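Local coordinates for protein glucose-6-phosphate isomerase (Plasmodium falciparum, PDB 3QKI) that probably interconverts glucose 6-phosphate and fructose 6-phosphate, the second step of glycolysis, as a member of the phosphoglucose isomerase family, at residues T114-K122 against L337-E345; T181-Y192 against P323-M333. All blocks are in the same frame, centred on the assembly; numbering follows the deposited sequence.

Two buried contacts of one chain illustrate how neighbouring stretches of a fold can rest on different chemistries. Helix 330-349 takes part in both: its first turn belongs to interaction 2, most of which helix 318-328 supplies, and its middle, 337-345, receives the loop 114-122 in interaction 1. The centres of the contacts lie about 18 Å apart. Interaction 1 is built on charge and a bridging water, interaction 2 on aromatic and aliphatic packing. Both lie near the sugar phosphate site: the side chain of T181 is about 7 Å from that of S177, and that of L116 about 10 Å from that of K250. S177 and K250 bind fructose 6-phosphate, which is absent from this chain.

Interaction 1. Residues T114-K122 against L337-E345; sequences TALRIPIEK and LNGCHDMDE
R117 grips D344 side-on with two nitrogens, one to each carboxylate oxygen, a bidentate arginine-carboxylate pair that joins the loop between helix 90-99 and strand 129-130 to the flank of helix 330-349. NE of R117 reaches OD2 of D344 at 2.7 Å, while NH2 of R117 meets OD1 of D344 at 2.9 Å in an almost straight bond (175°). Both oxygens offer their syn lone pairs, and the two flat groups are nearly coplanar, 20° apart. R117 turns CG in between its backbone N and carbonyl carbon (chi1 49°) and bends again at chi2, which folds the chain over the helix; CB of C340 then lies over one guanidinium face. NH2 of R117 also forms a salt bridge with E534, and NH1 bonds T316. S531, on the same helix as E534, binds OD1 of D344.

Hydrogen bonds of H341 form the second group. NZ of K122, at the end of an extended chain, approaches the ring edge in plane, 3.0 Å from NE2 of H341, and a long salt bridge to OE1 of E345 lies beside it. At the other ring nitrogen, ND1, a water joins H341 to the carbonyl O of T114 and to OD2 of D344, donating a hydrogen bond to each of these two oxygens.

The apolar contacts come last. CD of P119 sits over the centre of the H341 ring as a CH-pi contact, 3.6 Å from the centroid, and CG of E345, one turn on in the same helix, lies over the opposite face toward the rim. CD2 of L337 touches CB of R117 at 3.8 Å.

The lysine donor would make NE2 of H341 an acceptor, consistent with a ring unprotonated at that atom, while the arginine and the water probably stabilise the negative charge of the buried D344.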
# COMPACT_ATOMS: atom_id res chain seq x y z
N THR A 114 7.88 -24.94 6.49
CA THR A 114 6.78 -25.88 6.76
C THR A 114 7.01 -26.70 8.04
O THR A 114 6.04 -27.07 8.68
CB THR A 114 6.51 -26.80 5.54
OG1 THR A 114 7.72 -27.47 5.18
CG2 THR A 114 5.96 -26.05 4.36
N ALA A 115 8.28 -26.94 8.43
CA ALA A 115 8.62 -27.70 9.65
C ALA A 115 8.25 -26.92 10.91
O ALA A 115 7.98 -27.54 11.95
CB ALA A 115 10.10 -28.05 9.66
N LEU A 116 8.21 -25.56 10.82
CA LEU A 116 7.89 -24.68 11.94
C LEU A 116 6.51 -24.92 12.56
O LEU A 116 6.31 -24.66 13.75
CB LEU A 116 8.00 -23.20 11.53
CG LEU A 116 9.39 -22.74 11.09
CD1 LEU A 116 9.31 -21.39 10.37
CD2 LEU A 116 10.38 -22.72 12.25
N ARG A 117 5.59 -25.39 11.76
CA ARG A 117 4.21 -25.60 12.21
C ARG A 117 3.79 -27.08 12.34
O ARG A 117 2.61 -27.33 12.56
CB ARG A 117 3.23 -24.78 11.37
CG ARG A 117 3.43 -24.93 9.88
CD ARG A 117 4.16 -23.74 9.28
NE ARG A 117 3.80 -23.67 7.86
CZ ARG A 117 4.10 -22.68 7.04
NH1 ARG A 117 4.81 -21.63 7.47
NH2 ARG A 117 3.69 -22.71 5.78
N ILE A 118 4.73 -28.04 12.23
CA ILE A 118 4.39 -29.46 12.43
C ILE A 118 4.08 -29.60 13.96
O ILE A 118 4.88 -29.13 14.77
CB ILE A 118 5.51 -30.41 11.94
CG1 ILE A 118 5.66 -30.33 10.41
CG2 ILE A 118 5.25 -31.87 12.40
CD1 ILE A 118 6.95 -31.02 9.83
N PRO A 119 2.89 -30.11 14.35
CA PRO A 119 2.57 -30.21 15.80
C PRO A 119 3.40 -31.27 16.51
O PRO A 119 3.94 -32.17 15.86
CB PRO A 119 1.07 -30.52 15.82
CG PRO A 119 0.79 -31.19 14.53
CD PRO A 119 1.81 -30.70 13.52
N ILE A 120 3.53 -31.14 17.83
CA ILE A 120 4.31 -32.01 18.72
C ILE A 120 4.01 -33.50 18.56
O ILE A 120 4.93 -34.30 18.58
CB ILE A 120 4.30 -31.51 20.20
CG1 ILE A 120 5.41 -32.17 21.04
CG2 ILE A 120 2.93 -31.68 20.86
CD1 ILE A 120 6.65 -31.45 21.10
N GLU A 121 2.75 -33.88 18.34
CA GLU A 121 2.38 -35.29 18.20
C GLU A 121 2.99 -35.98 16.96
O GLU A 121 3.02 -37.22 16.89
CB GLU A 121 0.85 -35.47 18.29
CG GLU A 121 0.06 -34.70 17.25
CD GLU A 121 -0.41 -33.30 17.59
OE1 GLU A 121 0.12 -32.67 18.55
OE2 GLU A 121 -1.31 -32.81 16.86
N LYS A 122 3.52 -35.17 16.01
CA LYS A 122 4.14 -35.65 14.78
C LYS A 122 5.67 -35.48 14.80
O LYS A 122 6.32 -35.69 13.77
CB LYS A 122 3.54 -34.92 13.56
CG LYS A 122 2.07 -35.14 13.34
CD LYS A 122 1.60 -34.49 12.03
CE LYS A 122 0.11 -34.58 11.88
NZ LYS A 122 -0.34 -34.30 10.49
N LEU A 337 -0.81 -21.95 14.03
CA LEU A 337 0.16 -22.94 13.52
C LEU A 337 -0.52 -24.16 12.95
O LEU A 337 -0.10 -24.64 11.90
CB LEU A 337 1.22 -23.32 14.57
CG LEU A 337 2.21 -22.20 14.95
CD1 LEU A 337 3.05 -22.59 16.18
CD2 LEU A 337 3.12 -21.86 13.79
N ASN A 338 -1.62 -24.62 13.59
CA ASN A 338 -2.40 -25.77 13.12
C ASN A 338 -3.03 -25.47 11.77
O ASN A 338 -3.05 -26.35 10.91
CB ASN A 338 -3.49 -26.16 14.14
CG ASN A 338 -2.94 -26.71 15.43
OD1 ASN A 338 -1.74 -26.97 15.56
ND2 ASN A 338 -3.81 -26.89 16.41
N GLY A 339 -3.49 -24.23 11.59
CA GLY A 339 -4.03 -23.76 10.32
C GLY A 339 -2.99 -23.84 9.22
O GLY A 339 -3.27 -24.40 8.16
N CYS A 340 -1.78 -23.31 9.48
CA CYS A 340 -0.64 -23.34 8.55
C CYS A 340 -0.35 -24.78 8.17
O CYS A 340 -0.19 -25.10 6.98
CB CYS A 340 0.59 -22.69 9.17
SG CYS A 340 0.41 -20.92 9.52
N HIS A 341 -0.28 -25.65 9.19
CA HIS A 341 0.03 -27.06 9.02
C HIS A 341 -0.98 -27.80 8.16
O HIS A 341 -0.57 -28.53 7.24
CB HIS A 341 0.21 -27.76 10.38
CG HIS A 341 0.53 -29.21 10.24
ND1 HIS A 341 1.71 -29.64 9.66
CD2 HIS A 341 -0.20 -30.30 10.59
CE1 HIS A 341 1.69 -30.96 9.71
NE2 HIS A 341 0.56 -31.40 10.27
N ASP A 342 -2.30 -27.61 8.40
CA ASP A 342 -3.35 -28.26 7.62
C ASP A 342 -3.34 -27.85 6.16
O ASP A 342 -3.52 -28.70 5.29
CB ASP A 342 -4.73 -28.06 8.27
CG ASP A 342 -4.92 -28.87 9.53
OD1 ASP A 342 -4.10 -29.80 9.78
OD2 ASP A 342 -5.88 -28.59 10.28
N MET A 343 -3.05 -26.57 5.88
CA MET A 343 -2.91 -26.11 4.49
C MET A 343 -1.60 -26.68 3.87
O MET A 343 -1.62 -27.06 2.70
CB MET A 343 -2.97 -24.58 4.40
CG MET A 343 -2.84 -24.02 2.97
SD MET A 343 -4.07 -24.65 1.78
CE MET A 343 -5.48 -23.78 2.34
N ASP A 344 -0.49 -26.77 4.65
CA ASP A 344 0.77 -27.37 4.18
C ASP A 344 0.51 -28.82 3.72
O ASP A 344 0.96 -29.21 2.64
CB ASP A 344 1.85 -27.40 5.27
CG ASP A 344 2.43 -26.05 5.65
OD1 ASP A 344 2.21 -25.06 4.90
OD2 ASP A 344 3.04 -25.97 6.74
N GLU A 345 -0.22 -29.61 4.55
CA GLU A 345 -0.56 -31.02 4.26
C GLU A 345 -1.39 -31.16 3.00
O GLU A 345 -1.15 -32.06 2.19
CB GLU A 345 -1.28 -31.66 5.46
CG GLU A 345 -0.37 -31.86 6.66
CD GLU A 345 0.55 -33.06 6.57
OE1 GLU A 345 0.03 -34.20 6.57
OE2 GLU A 345 1.78 -32.87 6.52
O HOH W 1 3.74 -28.30 8.03

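Interaction 2. Residues T181-Y192 against P323-M333; sequences TEFVYEAMKYYY and PLSIAFGYKNM
OH of Y192 is held by two groups, the backbone O of N216 and NH2 of R154, while its ring lies against F328, whose CA sits over one face in a CH-pi contact, 4.1 Å from the centroid. Y192 thereby covers the junction where helix 318-328 gives way to helix 330-349. There the carbonyl O of F328 receives ND2 of N332 at 2.7 Å, a bond bent to 148° at the hydrogen. The amide nitrogen also binds E196, and it stands 3.9 Å from CD1 of Y192, with the amide plane nearly perpendicular to that ring.

F328 is the wedge of the contact. Its CG is anti to the carbonyl carbon (chi1 -51°), which sends the ring against helix 179-197, where CE1 touches CA of K189 and CE2 meets CB of M188 at 3.8 Å. Y185 and F328 have nearly parallel planes but are slid so far apart that they barely overlap, whereas the rings of Y192 and F328 meet obliquely, at 57°. These three rings form an aromatic cluster between two almost parallel helix segments, 181-192 and 323-328, whose axes approach to 10.7 Å. Helix 179-197 follows strand 168-172 of the five-stranded parallel sheet, an arrangement consistent with a sugar isomerase (SIS) domain, and Y185 also packs on V220 and F222 of strand 219-223.

One turn earlier the filling becomes aliphatic. L324 splits its branches, CD1 lying against CG1 of V184 (3.8 Å) and CD2 against CB of Y185, while CG2 of T181 meets CG of P323 at 3.8 Å. At the subunit interface, E186 pairs with K189 of its own helix and with R233 of the second subunit.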
# COMPACT_ATOMS: atom_id res chain seq x y z
N THR A 181 4.42 -10.65 10.68
CA THR A 181 3.95 -10.40 12.04
C THR A 181 2.88 -9.29 12.06
O THR A 181 1.83 -9.50 12.66
CB THR A 181 5.12 -10.05 12.96
OG1 THR A 181 6.15 -11.02 12.77
CG2 THR A 181 4.71 -9.97 14.45
N GLU A 182 3.15 -8.14 11.40
CA GLU A 182 2.20 -7.04 11.38
C GLU A 182 0.89 -7.43 10.68
O GLU A 182 -0.20 -7.06 11.16
CB GLU A 182 2.80 -5.74 10.82
CG GLU A 182 1.79 -4.60 10.91
CD GLU A 182 2.36 -3.21 10.78
OE1 GLU A 182 3.30 -3.03 9.97
OE2 GLU A 182 1.86 -2.30 11.47
N PHE A 183 0.98 -8.24 9.61
CA PHE A 183 -0.22 -8.73 8.93
C PHE A 183 -1.07 -9.48 9.97
O PHE A 183 -2.24 -9.15 10.15
CB PHE A 183 0.16 -9.62 7.70
CG PHE A 183 -0.71 -10.86 7.48
CD1 PHE A 183 -2.10 -10.77 7.46
CD2 PHE A 183 -0.13 -12.11 7.31
CE1 PHE A 183 -2.89 -11.92 7.33
CE2 PHE A 183 -0.93 -13.25 7.13
CZ PHE A 183 -2.30 -13.14 7.14
N VAL A 184 -0.49 -10.48 10.66
CA VAL A 184 -1.22 -11.32 11.63
C VAL A 184 -1.70 -10.51 12.83
O VAL A 184 -2.82 -10.72 13.29
CB VAL A 184 -0.43 -12.60 12.05
CG1 VAL A 184 -1.25 -13.46 13.02
CG2 VAL A 184 -0.03 -13.42 10.82
N TYR A 185 -0.88 -9.59 13.33
CA TYR A 185 -1.22 -8.75 14.45
C TYR A 185 -2.50 -7.92 14.16
O TYR A 185 -3.48 -8.00 14.90
CB TYR A 185 -0.03 -7.85 14.84
CG TYR A 185 -0.40 -6.92 15.97
CD1 TYR A 185 -0.66 -7.41 17.25
CD2 TYR A 185 -0.61 -5.56 15.73
CE1 TYR A 185 -1.09 -6.58 18.27
CE2 TYR A 185 -1.05 -4.72 16.74
CZ TYR A 185 -1.27 -5.23 18.01
OH TYR A 185 -1.63 -4.40 19.03
N GLU A 186 -2.48 -7.16 13.09
CA GLU A 186 -3.64 -6.35 12.69
C GLU A 186 -4.87 -7.21 12.34
O GLU A 186 -5.99 -6.81 12.66
CB GLU A 186 -3.26 -5.42 11.54
CG GLU A 186 -2.36 -4.27 11.98
CD GLU A 186 -2.98 -3.30 12.97
OE1 GLU A 186 -4.22 -3.09 12.92
OE2 GLU A 186 -2.23 -2.77 13.82
N ALA A 187 -4.66 -8.38 11.72
CA ALA A 187 -5.75 -9.27 11.34
C ALA A 187 -6.49 -9.83 12.55
O ALA A 187 -7.71 -9.93 12.54
CB ALA A 187 -5.22 -10.41 10.50
N MET A 188 -5.73 -10.23 13.57
CA MET A 188 -6.23 -10.95 14.73
C MET A 188 -6.57 -10.14 15.99
O MET A 188 -7.31 -10.65 16.83
CB MET A 188 -5.26 -12.10 15.08
CG MET A 188 -5.09 -13.13 13.96
SD MET A 188 -6.64 -13.59 13.08
CE MET A 188 -7.63 -14.16 14.46
N LYS A 189 -5.99 -8.96 16.16
CA LYS A 189 -6.20 -8.20 17.39
C LYS A 189 -7.64 -7.99 17.81
O LYS A 189 -7.96 -8.20 18.98
CB LYS A 189 -5.33 -6.94 17.48
CG LYS A 189 -5.78 -5.78 16.57
CD LYS A 189 -4.77 -4.62 16.68
CE LYS A 189 -5.35 -3.34 16.14
NZ LYS A 189 -4.28 -2.33 15.86
N TYR A 190 -8.53 -7.62 16.86
CA TYR A 190 -9.94 -7.39 17.17
C TYR A 190 -10.67 -8.67 17.42
O TYR A 190 -11.59 -8.68 18.23
CB TYR A 190 -10.64 -6.49 16.14
CG TYR A 190 -10.25 -5.05 16.35
CD1 TYR A 190 -10.73 -4.33 17.44
CD2 TYR A 190 -9.31 -4.43 15.53
CE1 TYR A 190 -10.37 -3.00 17.66
CE2 TYR A 190 -8.92 -3.10 15.75
CZ TYR A 190 -9.46 -2.39 16.81
OH TYR A 190 -9.05 -1.09 17.06
N TYR A 191 -10.22 -9.80 16.81
CA TYR A 191 -10.85 -11.09 17.10
C TYR A 191 -10.53 -11.43 18.57
O TYR A 191 -11.42 -11.79 19.34
CB TYR A 191 -10.35 -12.17 16.15
CG TYR A 191 -10.96 -13.53 16.44
CD1 TYR A 191 -10.30 -14.46 17.23
CD2 TYR A 191 -12.22 -13.86 15.95
CE1 TYR A 191 -10.87 -15.70 17.52
CE2 TYR A 191 -12.81 -15.10 16.25
CZ TYR A 191 -12.13 -16.01 17.04
OH TYR A 191 -12.68 -17.23 17.33
N TYR A 192 -9.27 -11.22 18.96
CA TYR A 192 -8.82 -11.45 20.31
C TYR A 192 -9.55 -10.49 21.31
O TYR A 192 -10.11 -10.97 22.29
CB TYR A 192 -7.30 -11.30 20.34
CG TYR A 192 -6.71 -11.16 21.72
CD1 TYR A 192 -6.63 -12.26 22.58
CD2 TYR A 192 -6.19 -9.95 22.15
CE1 TYR A 192 -6.04 -12.14 23.84
CE2 TYR A 192 -5.62 -9.82 23.41
CZ TYR A 192 -5.54 -10.92 24.25
OH TYR A 192 -4.97 -10.75 25.48
N PRO A 323 6.36 -12.39 19.47
CA PRO A 323 5.52 -11.21 19.75
C PRO A 323 4.03 -11.50 19.69
O PRO A 323 3.28 -10.95 20.49
CB PRO A 323 5.96 -10.19 18.70
CG PRO A 323 6.53 -11.01 17.60
CD PRO A 323 7.22 -12.16 18.29
N LEU A 324 3.59 -12.41 18.80
CA LEU A 324 2.15 -12.71 18.69
C LEU A 324 1.60 -13.53 19.87
O LEU A 324 0.43 -13.35 20.22
CB LEU A 324 1.80 -13.35 17.33
CG LEU A 324 2.07 -12.49 16.06
CD1 LEU A 324 2.13 -13.38 14.78
CD2 LEU A 324 1.06 -11.34 15.93
N SER A 325 2.43 -14.41 20.47
CA SER A 325 2.03 -15.16 21.66
C SER A 325 2.01 -14.21 22.87
O SER A 325 1.20 -14.38 23.74
CB SER A 325 3.00 -16.31 21.93
OG SER A 325 2.92 -17.30 20.93
N ILE A 326 2.86 -13.18 22.90
CA ILE A 326 2.80 -12.17 23.98
C ILE A 326 1.47 -11.40 23.85
O ILE A 326 0.71 -11.29 24.81
CB ILE A 326 4.03 -11.23 23.99
CG1 ILE A 326 5.30 -11.98 24.46
CG2 ILE A 326 3.76 -9.97 24.88
CD1 ILE A 326 6.62 -11.30 24.11
N ALA A 327 1.16 -10.93 22.63
CA ALA A 327 -0.05 -10.16 22.37
C ALA A 327 -1.34 -10.94 22.57
O ALA A 327 -2.31 -10.40 23.12
CB ALA A 327 -0.01 -9.59 20.95
N PHE A 328 -1.37 -12.22 22.12
CA PHE A 328 -2.60 -12.98 22.10
C PHE A 328 -2.67 -14.26 22.93
O PHE A 328 -3.75 -14.83 23.06
CB PHE A 328 -2.97 -13.33 20.65
CG PHE A 328 -2.96 -12.16 19.69
CD1 PHE A 328 -3.59 -10.96 20.02
CD2 PHE A 328 -2.38 -12.28 18.43
CE1 PHE A 328 -3.60 -9.89 19.13
CE2 PHE A 328 -2.42 -11.22 17.52
CZ PHE A 328 -3.04 -10.04 17.87
N GLY A 329 -1.53 -14.71 23.44
CA GLY A 329 -1.43 -15.96 24.18
C GLY A 329 -1.00 -17.09 23.25
O GLY A 329 -1.41 -17.13 22.08
N TYR A 330 -0.14 -17.99 23.74
CA TYR A 330 0.36 -19.12 22.97
C TYR A 330 -0.73 -20.03 22.40
O TYR A 330 -0.58 -20.51 21.27
CB TYR A 330 1.37 -19.94 23.78
CG TYR A 330 2.02 -21.02 22.94
CD1 TYR A 330 3.00 -20.71 22.00
CD2 TYR A 330 1.58 -22.34 23.02
CE1 TYR A 330 3.55 -21.70 21.18
CE2 TYR A 330 2.15 -23.34 22.22
CZ TYR A 330 3.13 -23.01 21.31
OH TYR A 330 3.66 -23.98 20.49
N LYS A 331 -1.81 -20.30 23.19
CA LYS A 331 -2.91 -21.18 22.75
C LYS A 331 -3.49 -20.68 21.42
O LYS A 331 -3.75 -21.49 20.54
CB LYS A 331 -4.05 -21.24 23.79
CG LYS A 331 -3.85 -22.25 24.89
CD LYS A 331 -5.14 -22.50 25.69
CE LYS A 331 -6.13 -23.41 24.99
NZ LYS A 331 -7.28 -23.74 25.87
N ASN A 332 -3.67 -19.36 21.27
CA ASN A 332 -4.19 -18.78 20.03
C ASN A 332 -3.18 -18.99 18.89
O ASN A 332 -3.56 -19.42 17.81
CB ASN A 332 -4.53 -17.30 20.22
CG ASN A 332 -5.81 -17.05 20.97
OD1 ASN A 332 -6.80 -17.75 20.79
ND2 ASN A 332 -5.83 -16.03 21.79
N MET A 333 -1.89 -18.78 19.16
CA MET A 333 -0.82 -18.98 18.19
C MET A 333 -0.64 -20.44 17.78
O MET A 333 -0.29 -20.70 16.62
CB MET A 333 0.45 -18.26 18.60
CG MET A 333 0.30 -16.73 18.61
SD MET A 333 -0.80 -16.04 17.32
CE MET A 333 0.18 -16.41 15.81